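Local coordinates for myosin-17 (Arabidopsis thaliana, PDB 7KFL), which is a plant class XI myosin, probably an actin-based motor, whose globular tail is the cargo-binding domain and probably recognises cargo, at residues A[29-42]-A[131-144]. Sequence-based numbering, arbitrary orientation.
Sequences KPVAACVIYKCLLH and FLNRQGLTKLDDLR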
# COMPACT_ATOMS: atom_id res chain seq x y z
N LYS A 29 -8.46 20.03 -4.78
CA LYS A 29 -7.02 20.41 -4.77
C LYS A 29 -6.58 20.76 -3.35
O LYS A 29 -7.28 21.50 -2.65
CB LYS A 29 -6.77 21.57 -5.74
CG LYS A 29 -7.58 21.50 -7.03
CD LYS A 29 -7.06 22.40 -8.14
CE LYS A 29 -7.94 22.40 -9.37
NZ LYS A 29 -7.47 21.42 -10.38
N PRO A 30 -5.43 20.24 -2.87
CA PRO A 30 -4.90 20.56 -1.54
C PRO A 30 -4.45 22.03 -1.50
O PRO A 30 -3.74 22.45 -2.40
CB PRO A 30 -3.72 19.59 -1.36
CG PRO A 30 -3.95 18.54 -2.42
CD PRO A 30 -4.55 19.30 -3.58
N VAL A 31 -4.89 22.77 -0.48
CA VAL A 31 -4.70 24.25 -0.40
C VAL A 31 -3.26 24.57 0.01
O VAL A 31 -2.65 25.44 -0.64
CB VAL A 31 -5.74 24.90 0.54
CG1 VAL A 31 -5.38 26.35 0.85
CG2 VAL A 31 -7.14 24.81 -0.04
N ALA A 32 -2.74 23.91 1.05
CA ALA A 32 -1.41 24.20 1.65
C ALA A 32 -0.31 24.09 0.59
O ALA A 32 0.56 24.98 0.55
CB ALA A 32 -1.14 23.29 2.83
N ALA A 33 -0.36 23.06 -0.25
CA ALA A 33 0.58 22.83 -1.37
C ALA A 33 0.55 24.03 -2.33
O ALA A 33 1.62 24.47 -2.77
CB ALA A 33 0.25 21.55 -2.09
N CYS A 34 -0.65 24.54 -2.64
CA CYS A 34 -0.88 25.69 -3.56
C CYS A 34 -0.38 26.99 -2.91
O CYS A 34 0.27 27.79 -3.61
CB CYS A 34 -2.35 25.82 -3.94
SG CYS A 34 -2.94 24.47 -4.99
N VAL A 35 -0.67 27.18 -1.62
CA VAL A 35 -0.23 28.36 -0.82
C VAL A 35 1.30 28.36 -0.75
O VAL A 35 1.90 29.43 -1.00
CB VAL A 35 -0.86 28.36 0.59
CG1 VAL A 35 -0.18 29.34 1.54
CG2 VAL A 35 -2.35 28.64 0.52
N ILE A 36 1.91 27.21 -0.41
CA ILE A 36 3.39 27.04 -0.32
C ILE A 36 4.01 27.43 -1.67
O ILE A 36 4.87 28.33 -1.68
CB ILE A 36 3.77 25.60 0.09
CG1 ILE A 36 3.49 25.35 1.58
CG2 ILE A 36 5.22 25.29 -0.26
CD1 ILE A 36 3.43 23.88 1.95
N TYR A 37 3.57 26.79 -2.76
CA TYR A 37 4.12 26.94 -4.13
C TYR A 37 4.13 28.42 -4.54
O TYR A 37 5.16 28.88 -5.06
CB TYR A 37 3.32 26.12 -5.14
CG TYR A 37 3.81 26.23 -6.56
CD1 TYR A 37 5.08 25.78 -6.90
CD2 TYR A 37 3.03 26.80 -7.55
CE1 TYR A 37 5.55 25.88 -8.20
CE2 TYR A 37 3.49 26.90 -8.86
CZ TYR A 37 4.75 26.44 -9.18
OH TYR A 37 5.21 26.54 -10.46
N LYS A 38 3.02 29.13 -4.31
CA LYS A 38 2.80 30.52 -4.78
C LYS A 38 3.72 31.49 -4.03
O LYS A 38 4.32 32.35 -4.70
CB LYS A 38 1.33 30.91 -4.62
CG LYS A 38 0.41 30.26 -5.64
CD LYS A 38 -0.98 30.83 -5.66
CE LYS A 38 -1.79 30.34 -6.84
NZ LYS A 38 -3.23 30.59 -6.64
N CYS A 39 3.83 31.35 -2.70
CA CYS A 39 4.78 32.12 -1.86
C CYS A 39 6.20 31.99 -2.41
O CYS A 39 6.86 33.03 -2.62
CB CYS A 39 4.75 31.65 -0.41
SG CYS A 39 3.20 32.05 0.44
N LEU A 40 6.65 30.75 -2.65
CA LEU A 40 8.02 30.44 -3.15
C LEU A 40 8.19 31.04 -4.55
O LEU A 40 9.31 31.49 -4.86
CB LEU A 40 8.22 28.92 -3.18
CG LEU A 40 8.14 28.20 -1.82
CD1 LEU A 40 8.42 26.72 -2.00
CD2 LEU A 40 9.10 28.80 -0.81
N LEU A 41 7.12 31.05 -5.35
CA LEU A 41 7.11 31.63 -6.72
C LEU A 41 7.13 33.16 -6.62
O LEU A 41 7.89 33.79 -7.39
CB LEU A 41 5.86 31.12 -7.47
CG LEU A 41 5.99 31.02 -8.99
CD1 LEU A 41 7.02 29.97 -9.38
CD2 LEU A 41 4.64 30.71 -9.61
N HIS A 42 6.36 33.72 -5.69
CA HIS A 42 6.27 35.18 -5.39
C HIS A 42 7.63 35.70 -4.93
O HIS A 42 8.13 36.67 -5.54
CB HIS A 42 5.16 35.44 -4.35
CG HIS A 42 4.92 36.88 -4.06
ND1 HIS A 42 4.39 37.75 -5.00
CD2 HIS A 42 5.12 37.61 -2.94
CE1 HIS A 42 4.29 38.95 -4.47
NE2 HIS A 42 4.72 38.89 -3.20
N PHE A 131 -0.96 38.99 -0.44
CA PHE A 131 -0.82 39.10 -1.92
C PHE A 131 -1.63 37.98 -2.59
O PHE A 131 -1.87 38.06 -3.81
CB PHE A 131 0.65 39.02 -2.33
CG PHE A 131 1.31 37.69 -2.06
CD1 PHE A 131 1.87 37.41 -0.82
CD2 PHE A 131 1.37 36.72 -3.05
CE1 PHE A 131 2.46 36.18 -0.57
CE2 PHE A 131 1.97 35.49 -2.80
CZ PHE A 131 2.51 35.23 -1.56
N LEU A 132 -2.04 36.96 -1.82
CA LEU A 132 -2.78 35.76 -2.29
C LEU A 132 -4.29 36.07 -2.41
O LEU A 132 -5.03 35.16 -2.83
CB LEU A 132 -2.53 34.61 -1.32
CG LEU A 132 -1.16 33.93 -1.44
CD1 LEU A 132 -0.79 33.21 -0.16
CD2 LEU A 132 -1.15 32.96 -2.62
N ASN A 133 -4.71 37.30 -2.09
CA ASN A 133 -6.13 37.73 -2.09
C ASN A 133 -6.53 38.24 -3.49
O ASN A 133 -7.69 38.64 -3.65
CB ASN A 133 -6.41 38.81 -1.04
CG ASN A 133 -5.78 38.51 0.30
OD1 ASN A 133 -5.35 37.39 0.56
ND2 ASN A 133 -5.72 39.52 1.16
N ARG A 134 -5.60 38.22 -4.46
CA ARG A 134 -5.81 38.74 -5.84
C ARG A 134 -6.52 37.67 -6.69
O ARG A 134 -7.18 38.06 -7.67
CB ARG A 134 -4.49 39.21 -6.45
CG ARG A 134 -3.62 38.14 -7.09
CD ARG A 134 -3.61 38.20 -8.62
NE ARG A 134 -2.36 37.69 -9.18
CZ ARG A 134 -2.10 37.57 -10.49
NH1 ARG A 134 -3.00 37.91 -11.39
NH2 ARG A 134 -0.93 37.10 -10.88
N GLN A 135 -6.40 36.39 -6.33
CA GLN A 135 -7.05 35.26 -7.05
C GLN A 135 -7.31 34.09 -6.08
O GLN A 135 -6.87 34.17 -4.92
CB GLN A 135 -6.20 34.82 -8.24
CG GLN A 135 -4.85 34.22 -7.86
CD GLN A 135 -3.95 33.97 -9.05
OE1 GLN A 135 -2.77 34.30 -9.03
NE2 GLN A 135 -4.51 33.38 -10.10
N GLY A 136 -8.02 33.07 -6.57
CA GLY A 136 -8.31 31.82 -5.83
C GLY A 136 -7.03 31.04 -5.56
O GLY A 136 -6.18 30.97 -6.47
N LEU A 137 -6.91 30.47 -4.35
CA LEU A 137 -5.67 29.84 -3.82
C LEU A 137 -5.23 28.68 -4.73
O LEU A 137 -4.02 28.57 -4.98
CB LEU A 137 -5.92 29.36 -2.39
CG LEU A 137 -5.75 30.40 -1.28
CD1 LEU A 137 -6.23 31.77 -1.72
CD2 LEU A 137 -6.46 29.96 -0.02
N THR A 138 -6.18 27.87 -5.21
CA THR A 138 -5.92 26.63 -5.99
C THR A 138 -5.90 26.94 -7.50
O THR A 138 -5.49 26.04 -8.26
CB THR A 138 -6.92 25.54 -5.62
OG1 THR A 138 -8.24 26.04 -5.84
CG2 THR A 138 -6.77 25.08 -4.19
N LYS A 139 -6.33 28.14 -7.91
CA LYS A 139 -6.18 28.65 -9.30
C LYS A 139 -4.79 29.26 -9.44
O LYS A 139 -4.56 30.33 -8.84
CB LYS A 139 -7.27 29.68 -9.63
CG LYS A 139 -7.10 30.41 -10.96
CD LYS A 139 -6.84 29.49 -12.14
CE LYS A 139 -6.78 30.22 -13.46
NZ LYS A 139 -6.08 29.42 -14.50
N LEU A 140 -3.90 28.62 -10.21
CA LEU A 140 -2.47 29.02 -10.32
C LEU A 140 -2.14 29.36 -11.78
O LEU A 140 -2.59 28.63 -12.69
CB LEU A 140 -1.56 27.92 -9.78
CG LEU A 140 -2.14 26.50 -9.68
CD1 LEU A 140 -2.05 25.78 -11.02
CD2 LEU A 140 -1.43 25.70 -8.60
N ASP A 141 -1.40 30.46 -11.98
CA ASP A 141 -0.89 30.93 -13.30
C ASP A 141 -0.18 29.75 -13.98
O ASP A 141 0.65 29.10 -13.30
CB ASP A 141 0.05 32.13 -13.13
CG ASP A 141 0.57 32.71 -14.44
OD1 ASP A 141 -0.23 32.80 -15.40
OD2 ASP A 141 1.76 33.06 -14.49
N ASP A 142 -0.50 29.49 -15.25
CA ASP A 142 -0.01 28.31 -16.01
C ASP A 142 1.49 28.14 -15.74
O ASP A 142 2.24 29.11 -15.98
CB ASP A 142 -0.33 28.43 -17.51
CG ASP A 142 -0.73 27.12 -18.17
OD1 ASP A 142 -0.18 26.07 -17.76
OD2 ASP A 142 -1.58 27.15 -19.07
N LEU A 143 1.89 26.96 -15.26
CA LEU A 143 3.25 26.68 -14.71
C LEU A 143 4.32 27.11 -15.73
O LEU A 143 4.17 26.76 -16.92
CB LEU A 143 3.38 25.19 -14.39
CG LEU A 143 2.40 24.63 -13.36
CD1 LEU A 143 2.67 23.15 -13.11
CD2 LEU A 143 2.46 25.41 -12.06
N ARG A 144 5.34 27.83 -15.27
CA ARG A 144 6.50 28.29 -16.08
C ARG A 144 7.79 27.82 -15.40
O ARG A 144 7.89 27.95 -14.16
CB ARG A 144 6.46 29.81 -16.27
CG ARG A 144 6.47 30.62 -14.98
CD ARG A 144 6.07 32.07 -15.19
NE ARG A 144 5.73 32.71 -13.93
CZ ARG A 144 6.60 33.12 -13.01
NH1 ARG A 144 7.90 32.97 -13.19
NH2 ARG A 144 6.16 33.70 -11.90
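Lys38 reaches out from helix 31-43 and plugs its ammonium group into the bend of the irregular loop 131-144, at one end of the mostly helical cargo-binding globular tail. With CG beside its own backbone N and the rest of the chain extended, the lysine projects straight off the helix. NZ donates to Lys139 O at 2.6 Å and to Leu137 O at 2.7 Å. In both cases it comes from above the carbonyl plane, more than 50° out of it. Leu132 CD2 rests against the aliphatic shaft, and Leu140 CB lies against CE. A methionine here would probably leave both carbonyls without their donor and the loop's bend free to shift.

One turn before, Cys34 brings CB against Leu137 O, while its sulfur lies over Thr138 CA. Val31 and Val35 receive Leu137 along the same flank. Leu143 CD2 touches OH, CE2 and CZ of Tyr37, whose OH is hydrogen-bonded with Thr91 OG1. Ile36 and Leu40 turn to helix 53-65, Pro30, just ahead of the helix, packs on helix 71-89, and helix 4-20 takes Val35, Ile36 and Cys39.

At the helix's far end, His42 and Phe131 form a face-to-face stack, centroids 3.8 Å apart and planes 9° from parallel. The histidine's CG stands anti to its backbone N (chi1 -176°), which swings the ring out to Phe131; chi2 then turns it nearly parallel to the phenyl. Leu132 CG sits on the opposite phenyl face, offset toward the rim. Cys39 takes the edge in a sulfur-aromatic contact, its SG 3.8 Å from Phe131 CZ.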